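PDB 6GNF: glycogen synthase from Cyanobacterium sp. CLg1, which belongs to the glycosyltransferases with a two-domain GT-B fold and holds adenosine-5'-diphosphate and a glycan in the cleft between its domains. Local coordinates for residues G38-V43 / C169-T174; A62-Q67 / N88-H93; K119-K124 / E134-L139. All blocks are in the same frame, centred on the assembly; numbering follows the deposited sequence.

Overall arrangement
All three contacts are buried in the N-terminal domain and similar in size; only interaction 2 includes an exposed touching residue, R90. Interaction 1 is the deepest, its centre about 6 Å from the centre of the chain, against about 17 Å for interaction 3 and 22 Å for interaction 2. Interactions 1 and 2 are fixed to the same mixed sheet, whereas interaction 3 joins a loop to helix 132-144. H173 and W172 of interaction 1 pack on Y121 and F136 of interaction 3, and both contacts touch the same glucose. Chemistry differs accordingly: modest apolar packing beside sugar bonds in 1; an arginine stacked on F92, with a carboxylate and a sulfate at the arginines, in 2; aromatic packing with a weak arginine bond in 3.

Interaction 1 of 3, residues G38-V43 / C169-T174; sequences GGLGDV and CNDWHT. With AC1 (4,6-dideoxy-4-{[(1S,4R,5S,6S)-4,5,6-trihydroxy-3-(hydroxymethyl)cyclohex-2-en-1-yl]amino}-alpha-D-glucopyranose), chain D; ADP (adenosine-5'-diphosphate), chain F; GLC (alpha-D-glucopyranose), chain B.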
loop_
_atom_site.group_PDB
_atom_site.type_symbol
_atom_site.label_atom_id
_atom_site.label_comp_id
_atom_site.label_asym_id
_atom_site.label_seq_id
_atom_site.Cartn_x
_atom_site.Cartn_y
_atom_site.Cartn_z
ATOM N N GLY A 38 5.269 -2.226 -1.174
ATOM C CA GLY A 38 4.088 -1.824 -1.923
ATOM C C GLY A 38 3.751 -0.349 -1.750
ATOM O O GLY A 38 4.601 0.452 -1.389
ATOM N N GLY A 39 2.474 -0.026 -1.935
ATOM C CA GLY A 39 2.006 1.346 -1.940
ATOM C C GLY A 39 2.102 2.095 -0.634
ATOM O O GLY A 39 2.179 3.316 -0.645
ATOM N N LEU A 40 2.064 1.398 0.500
ATOM C CA LEU A 40 2.170 2.069 1.793
ATOM C C LEU A 40 3.420 2.943 1.867
ATOM O O LEU A 40 3.365 4.102 2.262
ATOM C CB LEU A 40 2.198 1.046 2.930
ATOM C CG LEU A 40 2.550 1.578 4.325
ATOM C CD1 LEU A 40 1.562 2.650 4.771
ATOM C CD2 LEU A 40 2.570 0.441 5.319
ATOM N N GLY A 41 4.551 2.366 1.496
ATOM C CA GLY A 41 5.814 3.090 1.501
ATOM C C GLY A 41 5.822 4.319 0.621
ATOM O O GLY A 41 6.499 5.300 0.961
ATOM N N ASP A 42 5.138 4.246 -0.524
ATOM C CA ASP A 42 5.046 5.386 -1.431
ATOM C C ASP A 42 4.251 6.524 -0.816
ATOM O O ASP A 42 4.677 7.664 -0.901
ATOM C CB ASP A 42 4.428 4.988 -2.771
ATOM C CG ASP A 42 5.328 4.050 -3.588
ATOM O OD1 ASP A 42 6.579 4.161 -3.549
ATOM O OD2 ASP A 42 4.771 3.176 -4.298
ATOM N N VAL A 43 3.147 6.211 -0.140
ATOM C CA VAL A 43 2.334 7.240 0.503
ATOM C C VAL A 43 3.122 7.931 1.622
ATOM O O VAL A 43 3.156 9.165 1.691
ATOM C CB VAL A 43 1.025 6.665 1.075
ATOM C CG1 VAL A 43 0.279 7.732 1.862
ATOM C CG2 VAL A 43 0.141 6.103 -0.045
ATOM N N CYS A 169 -1.173 7.178 12.321
ATOM C CA CYS A 169 -0.892 5.754 12.433
ATOM C C CYS A 169 -1.322 5.048 11.156
ATOM O O CYS A 169 -2.507 5.005 10.833
ATOM C CB CYS A 169 -1.663 5.181 13.616
ATOM S SG CYS A 169 -1.407 6.155 15.121
ATOM N N ASN A 170 -0.347 4.489 10.449
ATOM C CA ASN A 170 -0.605 3.833 9.184
ATOM C C ASN A 170 -0.812 2.344 9.379
ATOM O O ASN A 170 0.060 1.651 9.879
ATOM C CB ASN A 170 0.550 4.101 8.222
ATOM C CG ASN A 170 0.600 5.546 7.796
ATOM O OD1 ASN A 170 -0.074 5.954 6.858
ATOM N ND2 ASN A 170 1.390 6.348 8.505
ATOM N N ASP A 171 -2.013 1.875 9.047
ATOM C CA ASP A 171 -2.353 0.457 9.033
ATOM C C ASP A 171 -2.277 -0.234 10.400
ATOM O O ASP A 171 -2.025 0.409 11.437
ATOM C CB ASP A 171 -1.518 -0.295 7.986
ATOM C CG ASP A 171 -2.292 -0.556 6.678
ATOM O OD1 ASP A 171 -3.532 -0.436 6.602
ATOM O OD2 ASP A 171 -1.596 -0.863 5.703
ATOM N N TRP A 172 -2.574 -1.533 10.406
ATOM C CA TRP A 172 -2.739 -2.263 11.653
ATOM C C TRP A 172 -1.480 -2.289 12.521
ATOM O O TRP A 172 -1.585 -2.368 13.740
ATOM C CB TRP A 172 -3.238 -3.684 11.393
ATOM C CG TRP A 172 -2.233 -4.586 10.772
ATOM C CD1 TRP A 172 -2.066 -4.830 9.440
ATOM C CD2 TRP A 172 -1.254 -5.381 11.451
ATOM N NE1 TRP A 172 -1.034 -5.722 9.245
ATOM C CE2 TRP A 172 -0.524 -6.077 10.465
ATOM C CE3 TRP A 172 -0.923 -5.570 12.792
ATOM C CZ2 TRP A 172 0.509 -6.954 10.785
ATOM C CZ3 TRP A 172 0.109 -6.436 13.105
ATOM C CH2 TRP A 172 0.812 -7.117 12.106
ATOM N N HIS A 173 -0.304 -2.213 11.899
ATOM C CA HIS A 173 0.972 -2.354 12.624
ATOM C C HIS A 173 1.139 -1.323 13.729
ATOM O O HIS A 173 1.803 -1.582 14.736
ATOM C CB HIS A 173 2.176 -2.222 11.687
ATOM C CG HIS A 173 2.037 -2.975 10.404
ATOM N ND1 HIS A 173 1.579 -2.385 9.243
ATOM C CD2 HIS A 173 2.300 -4.269 10.097
ATOM C CE1 HIS A 173 1.554 -3.289 8.281
ATOM N NE2 HIS A 173 1.985 -4.440 8.772
ATOM N N THR A 174 0.590 -0.136 13.496
ATOM C CA THR A 174 0.723 0.983 14.411
ATOM C C THR A 174 -0.598 1.323 15.105
ATOM O O THR A 174 -0.729 2.390 15.720
ATOM C CB THR A 174 1.195 2.230 13.649
ATOM O OG1 THR A 174 0.194 2.600 12.686
ATOM C CG2 THR A 174 2.522 1.952 12.961
HETATM C C1 AC1 D . 1.248 -3.802 3.307
HETATM O O2 AC1 D . -0.152 -2.810 5.036
HETATM C C2 AC1 D . 0.342 -2.631 3.693
HETATM C C4A AC1 D . -3.132 1.149 -1.564
HETATM C C3 AC1 D . -0.816 -2.460 2.709
HETATM O O3 AC1 D . -1.483 -1.241 3.053
HETATM C C4 AC1 D . -0.325 -2.433 1.244
HETATM N N4A AC1 D . -1.395 -2.261 0.233
HETATM C C5 AC1 D . 0.472 -3.727 1.018
HETATM O O5 AC1 D . 1.590 -3.763 1.913
HETATM C C6 AC1 D . 1.016 -3.859 -0.395
HETATM C C1B AC1 D . -2.346 -1.148 0.175
HETATM C C2B AC1 D . -3.422 -1.261 -0.945
HETATM O O2B AC1 D . -3.408 -2.509 -1.630
HETATM C C3B AC1 D . -3.340 -0.249 -2.065
HETATM O O3B AC1 D . -4.568 -0.259 -2.793
HETATM O O4 AC1 D . -2.866 1.954 -2.717
HETATM C C5B AC1 D . -1.980 1.205 -0.595
HETATM C C7B AC1 D . -1.606 0.167 0.136
HETATM C C6B AC1 D . -1.261 2.505 -0.420
HETATM O O6B AC1 D . -2.233 3.461 0.009
HETATM P PB ADP F . -0.185 -2.594 -3.387
HETATM O O1B ADP F . -1.568 -3.085 -3.049
HETATM O O2B ADP F . 0.264 -1.436 -2.539
HETATM O O3B ADP F . 0.821 -3.699 -3.560
HETATM P PA ADP F . -0.239 -0.428 -5.289
HETATM O O1A ADP F . -0.909 0.497 -4.282
HETATM O O2A ADP F . -0.588 -0.352 -6.770
HETATM O O3A ADP F . -0.403 -1.983 -4.867
HETATM O "O5'" ADP F . 1.363 -0.249 -5.161
HETATM C "C5'" ADP F . 2.269 -1.269 -5.597
HETATM C "C4'" ADP F . 3.528 -0.583 -6.113
HETATM O "O4'" ADP F . 4.607 -1.502 -6.295
HETATM C "C3'" ADP F . 3.271 0.051 -7.464
HETATM O "O3'" ADP F . 3.884 1.345 -7.462
HETATM C "C2'" ADP F . 3.908 -0.893 -8.459
HETATM O "O2'" ADP F . 4.432 -0.133 -9.543
HETATM C "C1'" ADP F . 4.999 -1.591 -7.666
HETATM N N9 ADP F . 5.228 -3.030 -7.969
HETATM C C8 ADP F . 4.434 -4.066 -7.625
HETATM N N7 ADP F . 4.965 -5.252 -8.031
HETATM C C5 ADP F . 6.133 -4.979 -8.638
HETATM C C6 ADP F . 7.208 -5.750 -9.298
HETATM N N6 ADP F . 7.144 -7.092 -9.397
HETATM N N1 ADP F . 8.258 -5.072 -9.807
HETATM C C2 ADP F . 8.355 -3.735 -9.731
HETATM N N3 ADP F . 7.413 -2.974 -9.142
HETATM C C4 ADP F . 6.305 -3.520 -8.586
HETATM C C1 GLC B . 1.786 -8.641 5.383
HETATM C C2 GLC B . 1.499 -7.440 6.297
HETATM C C3 GLC B . 0.669 -6.407 5.538
HETATM C C4 GLC B . 1.386 -6.009 4.251
HETATM C C5 GLC B . 1.594 -7.267 3.397
HETATM C C6 GLC B . 2.239 -6.998 2.030
HETATM O O2 GLC B . 0.777 -7.840 7.466
HETATM O O3 GLC B . 0.410 -5.254 6.339
HETATM O O4 GLC B . 0.578 -5.032 3.584
HETATM O O5 GLC B . 2.382 -8.206 4.148
HETATM O O6 GLC B . 3.557 -6.437 2.151
#
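L40 and N170 meet through aliphatic carbon, CD1 of L40 lying 3.9 Å from CB of N170, while CD2 of L40 comes within 4.4 Å of OD2 of D171. With its CG anti to the backbone N (chi1 170°), L40 reaches from helix 39-54 across to the end of strand 166-170 and packs on N170 beside the sugar site. OD2 of D171 accepts two hydroxyls of the AC1 sugar, O2 at 2.5 Å and O3 at 2.7 Å, so one carboxylate oxygen grips neighbouring groups of the ring. NE1 of W172 points between two hydroxyls of the adjoining glucose, bonding to O3 at 3.3 Å and only weakly to O2. The CE1-NE2 edge of H173 faces the same glucose O3. At the other segment, the backbone N of G39 donates to O2B of ADP (2.7 Å, 155°); this N-H lies near the N-terminal end of helix 39-54, whose dipole would probably also favour the phosphate.

A second shell sets these groups. OD1 of D171 accepts the backbone N-H groups of H201 and N202, which fixes the rotation of the carboxylate and leaves OD2 to the sugar. N170 bonds through OD1 to H201 NE2 and through ND2 to V27 O, tying strand 23-27 to the H201 loop; H201 itself bonds AC1 through ND1. G38, G39 and L40, following K36 and T37, complete the KTGGL loop of bacterial glycogen and starch synthases, here at the C-terminal ends of the parallel strands in the Rossmann-like N-terminal domain.

Interaction 2 of 3, residues A62-Q67 / N88-H93; sequences APRFDQ and NVRYFH. With SO4 (sulfate ion), chain G.
R64 lays its guanidinium flat on the ring of F92, and this stack carries the contact. The group centres are 3.6 Å apart with the planes only 5° from parallel, and CZ of R64 sits 14° off the normal of the F92 ring, which makes the pair a true cation-pi interaction over the face. Further back along the same side chain, CD of R64 adds a CH-pi contact at 4.0 Å from the centroid of F92. R64 achieves this overlap because its chain runs extended from CG to NE, with CG anti to the backbone N. The rim of the F92 ring, in turn, meets a face of the R90 guanidinium, where CE1 of F92 lies 3.8 Å above the plane.

Charged and hydrogen-bonded partners form a second group. D105 makes salt bridges through OD1 to R64 NH1 and through OD2 to R90 NH2. A sulfate, probably from the crystallisation liquor, also collects both arginines: NH1 of R64 donates to O2 in the guanidinium plane at 3.1 Å and nearly straight (175°), NH2 of R64 reaches O4 at 3.2 Å, and NH2 of R90 reaches O1 at 3.1 Å. The Q67 amide adds a weak hydrogen bond from NE2 to O2.

In the backbone, strand 99-105 runs between strands 57-63 and 85-96, consistent with the 7.8 Å between CA of R64 and CA of F92.

NH1 of R64 comes within 4.3 Å of NH2 of R90, an approach the carboxylate and the sulfate probably make tolerable, while the stack holds the R64 guanidinium flat with its edge turned to the sulfate.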
loop_
_atom_site.group_PDB
_atom_site.type_symbol
_atom_site.label_atom_id
_atom_site.label_comp_id
_atom_site.label_asym_id
_atom_site.label_seq_id
_atom_site.Cartn_x
_atom_site.Cartn_y
_atom_site.Cartn_z
ATOM N N ALA A 62 9.762 4.894 11.774
ATOM C CA ALA A 62 9.634 3.528 11.292
ATOM C C ALA A 62 10.811 2.712 11.787
ATOM O O ALA A 62 11.799 3.271 12.253
ATOM C CB ALA A 62 9.593 3.524 9.781
ATOM N N PRO A 63 10.730 1.381 11.674
ATOM C CA PRO A 63 11.849 0.556 12.144
ATOM C C PRO A 63 13.091 0.700 11.288
ATOM O O PRO A 63 12.993 0.920 10.081
ATOM C CB PRO A 63 11.306 -0.874 12.032
ATOM C CG PRO A 63 9.821 -0.716 12.062
ATOM C CD PRO A 63 9.554 0.560 11.329
ATOM N N ARG A 64 14.258 0.579 11.904
ATOM C CA ARG A 64 15.525 0.576 11.172
ATOM C C ARG A 64 15.840 -0.851 10.722
ATOM O O ARG A 64 16.534 -1.599 11.399
ATOM C CB ARG A 64 16.644 1.140 12.053
ATOM C CG ARG A 64 17.975 1.349 11.349
ATOM C CD ARG A 64 18.965 1.948 12.328
ATOM N NE ARG A 64 20.271 2.173 11.732
ATOM C CZ ARG A 64 21.402 1.565 12.075
ATOM N NH1 ARG A 64 21.450 0.647 13.030
ATOM N NH2 ARG A 64 22.512 1.888 11.438
ATOM N N PHE A 65 15.307 -1.227 9.566
ATOM C CA PHE A 65 15.477 -2.579 9.031
ATOM C C PHE A 65 16.847 -2.776 8.429
ATOM O O PHE A 65 17.333 -3.902 8.372
ATOM C CB PHE A 65 14.404 -2.892 7.989
ATOM C CG PHE A 65 13.023 -3.042 8.566
ATOM C CD1 PHE A 65 12.755 -4.033 9.503
ATOM C CD2 PHE A 65 11.990 -2.217 8.161
ATOM C CE1 PHE A 65 11.483 -4.180 10.033
ATOM C CE2 PHE A 65 10.716 -2.364 8.685
ATOM C CZ PHE A 65 10.467 -3.348 9.622
ATOM N N ASP A 66 17.459 -1.686 7.972
ATOM C CA ASP A 66 18.821 -1.710 7.444
ATOM C C ASP A 66 19.626 -0.535 7.963
ATOM O O ASP A 66 19.080 0.397 8.537
ATOM C CB ASP A 66 18.795 -1.675 5.912
ATOM C CG ASP A 66 18.292 -2.974 5.313
ATOM O OD1 ASP A 66 19.155 -3.845 5.072
ATOM O OD2 ASP A 66 17.062 -3.152 5.138
ATOM N N GLN A 67 20.934 -0.596 7.763
ATOM C CA GLN A 67 21.813 0.475 8.188
ATOM C C GLN A 67 21.837 1.571 7.134
ATOM O O GLN A 67 22.793 1.671 6.379
ATOM C CB GLN A 67 23.211 -0.081 8.445
ATOM C CG GLN A 67 23.214 -1.145 9.523
ATOM C CD GLN A 67 24.606 -1.576 9.910
ATOM O OE1 GLN A 67 25.384 -2.005 9.069
ATOM N NE2 GLN A 67 24.927 -1.477 11.200
ATOM N N ASN A 88 15.579 -1.483 25.411
ATOM C CA ASN A 88 15.831 -0.112 24.963
ATOM C C ASN A 88 15.864 -0.049 23.460
ATOM O O ASN A 88 16.324 -0.970 22.832
ATOM C CB ASN A 88 17.204 0.368 25.444
ATOM C CG ASN A 88 17.292 0.468 26.933
ATOM O OD1 ASN A 88 18.004 -0.316 27.551
ATOM N ND2 ASN A 88 16.546 1.389 27.532
ATOM N N VAL A 89 15.422 1.063 22.897
ATOM C CA VAL A 89 15.668 1.347 21.487
ATOM C C VAL A 89 16.638 2.525 21.381
ATOM O O VAL A 89 16.780 3.296 22.329
ATOM C CB VAL A 89 14.362 1.614 20.715
ATOM C CG1 VAL A 89 13.491 0.368 20.728
ATOM C CG2 VAL A 89 13.600 2.800 21.288
ATOM N N ARG A 90 17.391 2.575 20.285
ATOM C CA ARG A 90 18.144 3.760 19.895
ATOM C C ARG A 90 17.401 4.388 18.727
ATOM O O ARG A 90 16.618 3.715 18.064
ATOM C CB ARG A 90 19.557 3.399 19.463
ATOM C CG ARG A 90 20.427 2.800 20.556
ATOM C CD ARG A 90 21.842 2.547 20.061
ATOM N NE ARG A 90 21.866 1.631 18.921
ATOM C CZ ARG A 90 22.907 1.445 18.102
ATOM N NH1 ARG A 90 24.044 2.108 18.277
ATOM N NH2 ARG A 90 22.809 0.586 17.090
ATOM N N TYR A 91 17.588 5.688 18.524
ATOM C CA TYR A 91 16.970 6.392 17.412
ATOM C C TYR A 91 18.045 6.885 16.462
ATOM O O TYR A 91 19.049 7.480 16.866
ATOM C CB TYR A 91 16.142 7.578 17.902
ATOM C CG TYR A 91 14.965 7.211 18.776
ATOM C CD1 TYR A 91 13.786 6.712 18.226
ATOM C CD2 TYR A 91 15.011 7.402 20.154
ATOM C CE1 TYR A 91 12.696 6.389 19.024
ATOM C CE2 TYR A 91 13.932 7.072 20.967
ATOM C CZ TYR A 91 12.772 6.567 20.403
ATOM O OH TYR A 91 11.689 6.249 21.224
ATOM N N PHE A 92 17.877 6.557 15.185
ATOM C CA PHE A 92 18.702 7.106 14.127
ATOM C C PHE A 92 17.843 8.112 13.379
ATOM O O PHE A 92 16.617 8.055 13.451
ATOM C CB PHE A 92 19.199 6.003 13.197
ATOM C CG PHE A 92 20.321 5.187 13.772
ATOM C CD1 PHE A 92 20.099 4.355 14.858
ATOM C CD2 PHE A 92 21.588 5.250 13.234
ATOM C CE1 PHE A 92 21.123 3.599 15.396
ATOM C CE2 PHE A 92 22.622 4.497 13.759
ATOM C CZ PHE A 92 22.390 3.671 14.846
ATOM N N HIS A 93 18.491 9.006 12.648
ATOM C CA HIS A 93 17.826 10.178 12.093
ATOM C C HIS A 93 18.415 10.532 10.741
ATOM O O HIS A 93 19.623 10.614 10.609
ATOM C CB HIS A 93 17.984 11.341 13.081
ATOM C CG HIS A 93 17.314 12.609 12.652
ATOM N ND1 HIS A 93 17.576 13.819 13.251
ATOM C CD2 HIS A 93 16.401 12.863 11.686
ATOM C CE1 HIS A 93 16.858 14.764 12.669
ATOM N NE2 HIS A 93 16.137 14.210 11.716
HETATM S S SO4 G . 25.275 0.307 14.057
HETATM O O1 SO4 G . 25.381 0.810 15.450
HETATM O O2 SO4 G . 24.119 -0.608 13.886
HETATM O O3 SO4 G . 26.512 -0.443 13.748
HETATM O O4 SO4 G . 25.143 1.449 13.124
#

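Interaction 3 of 3, residues K119-K124 / E134-L139; sequences KLYGPK and ERFAML. With GLC (alpha-D-glucopyranose), chain B.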
loop_
_atom_site.group_PDB
_atom_site.type_symbol
_atom_site.label_atom_id
_atom_site.label_comp_id
_atom_site.label_asym_id
_atom_site.label_seq_id
_atom_site.Cartn_x
_atom_site.Cartn_y
_atom_site.Cartn_z
ATOM N N LYS A 119 11.829 -9.115 3.562
ATOM C CA LYS A 119 11.358 -9.849 4.739
ATOM C C LYS A 119 11.113 -8.930 5.944
ATOM O O LYS A 119 11.614 -9.169 7.049
ATOM C CB LYS A 119 12.339 -10.977 5.083
ATOM C CG LYS A 119 12.514 -11.978 3.951
ATOM C CD LYS A 119 13.806 -12.761 4.075
ATOM C CE LYS A 119 14.066 -13.560 2.811
ATOM N NZ LYS A 119 15.342 -14.325 2.882
ATOM N N LEU A 120 10.346 -7.872 5.700
ATOM C CA LEU A 120 9.907 -6.957 6.751
ATOM C C LEU A 120 8.932 -7.638 7.732
ATOM O O LEU A 120 9.043 -7.454 8.944
ATOM C CB LEU A 120 9.235 -5.709 6.151
ATOM C CG LEU A 120 10.130 -4.567 5.650
ATOM C CD1 LEU A 120 11.128 -5.015 4.587
ATOM C CD2 LEU A 120 9.261 -3.436 5.121
ATOM N N TYR A 121 7.992 -8.425 7.200
ATOM C CA TYR A 121 6.893 -8.993 8.002
ATOM C C TYR A 121 7.051 -10.484 8.326
ATOM O O TYR A 121 6.404 -10.986 9.249
ATOM C CB TYR A 121 5.549 -8.742 7.305
ATOM C CG TYR A 121 5.338 -7.282 6.977
ATOM C CD1 TYR A 121 5.143 -6.338 7.982
ATOM C CD2 TYR A 121 5.369 -6.834 5.664
ATOM C CE1 TYR A 121 4.979 -4.990 7.686
ATOM C CE2 TYR A 121 5.196 -5.494 5.363
ATOM C CZ TYR A 121 5.006 -4.575 6.375
ATOM O OH TYR A 121 4.841 -3.250 6.047
ATOM N N GLY A 122 7.898 -11.186 7.576
ATOM C CA GLY A 122 8.179 -12.599 7.834
ATOM C C GLY A 122 9.225 -13.170 6.889
ATOM O O GLY A 122 9.646 -12.498 5.953
ATOM N N PRO A 123 9.657 -14.418 7.129
ATOM C CA PRO A 123 10.693 -15.046 6.297
ATOM C C PRO A 123 10.211 -15.466 4.891
ATOM O O PRO A 123 10.891 -15.188 3.903
ATOM C CB PRO A 123 11.123 -16.265 7.129
ATOM C CG PRO A 123 9.954 -16.586 7.994
ATOM C CD PRO A 123 9.189 -15.308 8.211
ATOM N N LYS A 124 9.052 -16.121 4.824
ATOM C CA LYS A 124 8.455 -16.576 3.558
ATOM C C LYS A 124 7.485 -15.516 3.003
ATOM O O LYS A 124 7.400 -14.413 3.545
ATOM C CB LYS A 124 7.723 -17.914 3.769
ATOM C CG LYS A 124 8.502 -19.156 3.377
ATOM C CD LYS A 124 7.581 -20.369 3.376
ATOM C CE LYS A 124 8.305 -21.629 2.942
ATOM N NZ LYS A 124 9.393 -21.996 3.889
ATOM N N GLU A 134 5.149 -8.487 19.444
ATOM C CA GLU A 134 6.120 -7.758 20.249
ATOM C C GLU A 134 6.818 -6.665 19.435
ATOM O O GLU A 134 6.999 -5.551 19.912
ATOM C CB GLU A 134 7.137 -8.722 20.857
ATOM C CG GLU A 134 6.571 -9.644 21.921
ATOM C CD GLU A 134 5.843 -10.864 21.365
ATOM O OE1 GLU A 134 5.352 -11.701 22.162
ATOM O OE2 GLU A 134 5.726 -11.005 20.126
ATOM N N ARG A 135 7.194 -6.983 18.199
ATOM C CA ARG A 135 7.909 -6.054 17.324
ATOM C C ARG A 135 7.128 -4.786 17.032
ATOM O O ARG A 135 7.688 -3.690 17.065
ATOM C CB ARG A 135 8.264 -6.730 15.989
ATOM C CG ARG A 135 9.592 -7.477 16.004
ATOM C CD ARG A 135 9.652 -8.607 14.987
ATOM N NE ARG A 135 9.118 -8.238 13.680
ATOM C CZ ARG A 135 9.826 -7.816 12.638
ATOM N NH1 ARG A 135 11.144 -7.675 12.707
ATOM N NH2 ARG A 135 9.195 -7.527 11.503
ATOM N N PHE A 136 5.842 -4.921 16.740
ATOM C CA PHE A 136 5.052 -3.767 16.335
ATOM C C PHE A 136 4.407 -3.023 17.501
ATOM O O PHE A 136 4.247 -1.808 17.438
ATOM C CB PHE A 136 4.037 -4.155 15.259
ATOM C CG PHE A 136 4.675 -4.664 13.998
ATOM C CD1 PHE A 136 5.776 -4.017 13.449
ATOM C CD2 PHE A 136 4.187 -5.797 13.360
ATOM C CE1 PHE A 136 6.372 -4.491 12.293
ATOM C CE2 PHE A 136 4.783 -6.272 12.195
ATOM C CZ PHE A 136 5.877 -5.623 11.666
ATOM N N ALA A 137 4.092 -3.728 18.583
ATOM C CA ALA A 137 3.770 -3.039 19.830
ATOM C C ALA A 137 4.955 -2.161 20.267
ATOM O O ALA A 137 4.769 -1.037 20.736
ATOM C CB ALA A 137 3.417 -4.029 20.924
ATOM N N MET A 138 6.169 -2.683 20.132
ATOM C CA MET A 138 7.357 -1.912 20.498
ATOM C C MET A 138 7.545 -0.680 19.604
ATOM O O MET A 138 8.010 0.369 20.066
ATOM C CB MET A 138 8.604 -2.791 20.455
ATOM C CG MET A 138 9.867 -2.082 20.955
ATOM S SD MET A 138 11.275 -3.184 21.144
ATOM C CE MET A 138 11.692 -3.420 19.420
ATOM N N LEU A 139 7.225 -0.812 18.319
ATOM C CA LEU A 139 7.278 0.330 17.409
ATOM C C LEU A 139 6.356 1.460 17.856
ATOM O O LEU A 139 6.759 2.619 17.835
ATOM C CB LEU A 139 6.918 -0.094 15.980
ATOM C CG LEU A 139 6.771 1.022 14.946
ATOM C CD1 LEU A 139 8.043 1.843 14.838
ATOM C CD2 LEU A 139 6.404 0.441 13.587
HETATM C C1 GLC B . 1.786 -8.641 5.383
HETATM C C2 GLC B . 1.499 -7.440 6.297
HETATM C C3 GLC B . 0.669 -6.407 5.538
HETATM C C4 GLC B . 1.386 -6.009 4.251
HETATM C C5 GLC B . 1.594 -7.267 3.397
HETATM C C6 GLC B . 2.239 -6.998 2.030
HETATM O O2 GLC B . 0.777 -7.840 7.466
HETATM O O3 GLC B . 0.410 -5.254 6.339
HETATM O O4 GLC B . 0.578 -5.032 3.584
HETATM O O5 GLC B . 2.382 -8.206 4.148
HETATM O O6 GLC B . 3.557 -6.437 2.151
HETATM O O HOH W 1 12.592 -7.755 9.562
#
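The Y121 ring is sandwiched: C2 of the bound glucose lies 3.9 Å above one face, toward the rim, and CB of L120 lies 4.0 Å from the opposite face, over its centre. At the ring's edge CZ of F136 approaches CD1 of Y121 to 3.8 Å, and the two side chains cross at about a right angle. This is an aromatic platform for a sugar, set in the glycan pocket of the N-terminal domain of the GT-B fold. H173 stands beside it, its ring plane about 20° from that of Y121, and meets F136 edge-to-face.

Although its CB leaves away from the helix, Y121 (chi1 -54°, CG anti to the carbonyl carbon) brings its ring back to F136. Its hydroxyl is hydrogen-bonded to both T29 and E30, which pins the far end of the platform.

The firmer polar tie from loop to helix 132-144 is Y121 O with N132 ND2; the links through R135 are weak. R135 bends at chi3, and its NH1 bonds V108 O while NE bonds N132 OD1. NH1 also donates weakly to a water, whose O in turn donates to K119 O (3.0 Å). Finally, NH2 of R135 meets L120 O in the guanidinium plane at 2.6 Å, close but poorly aligned (120°), hence a weak bond.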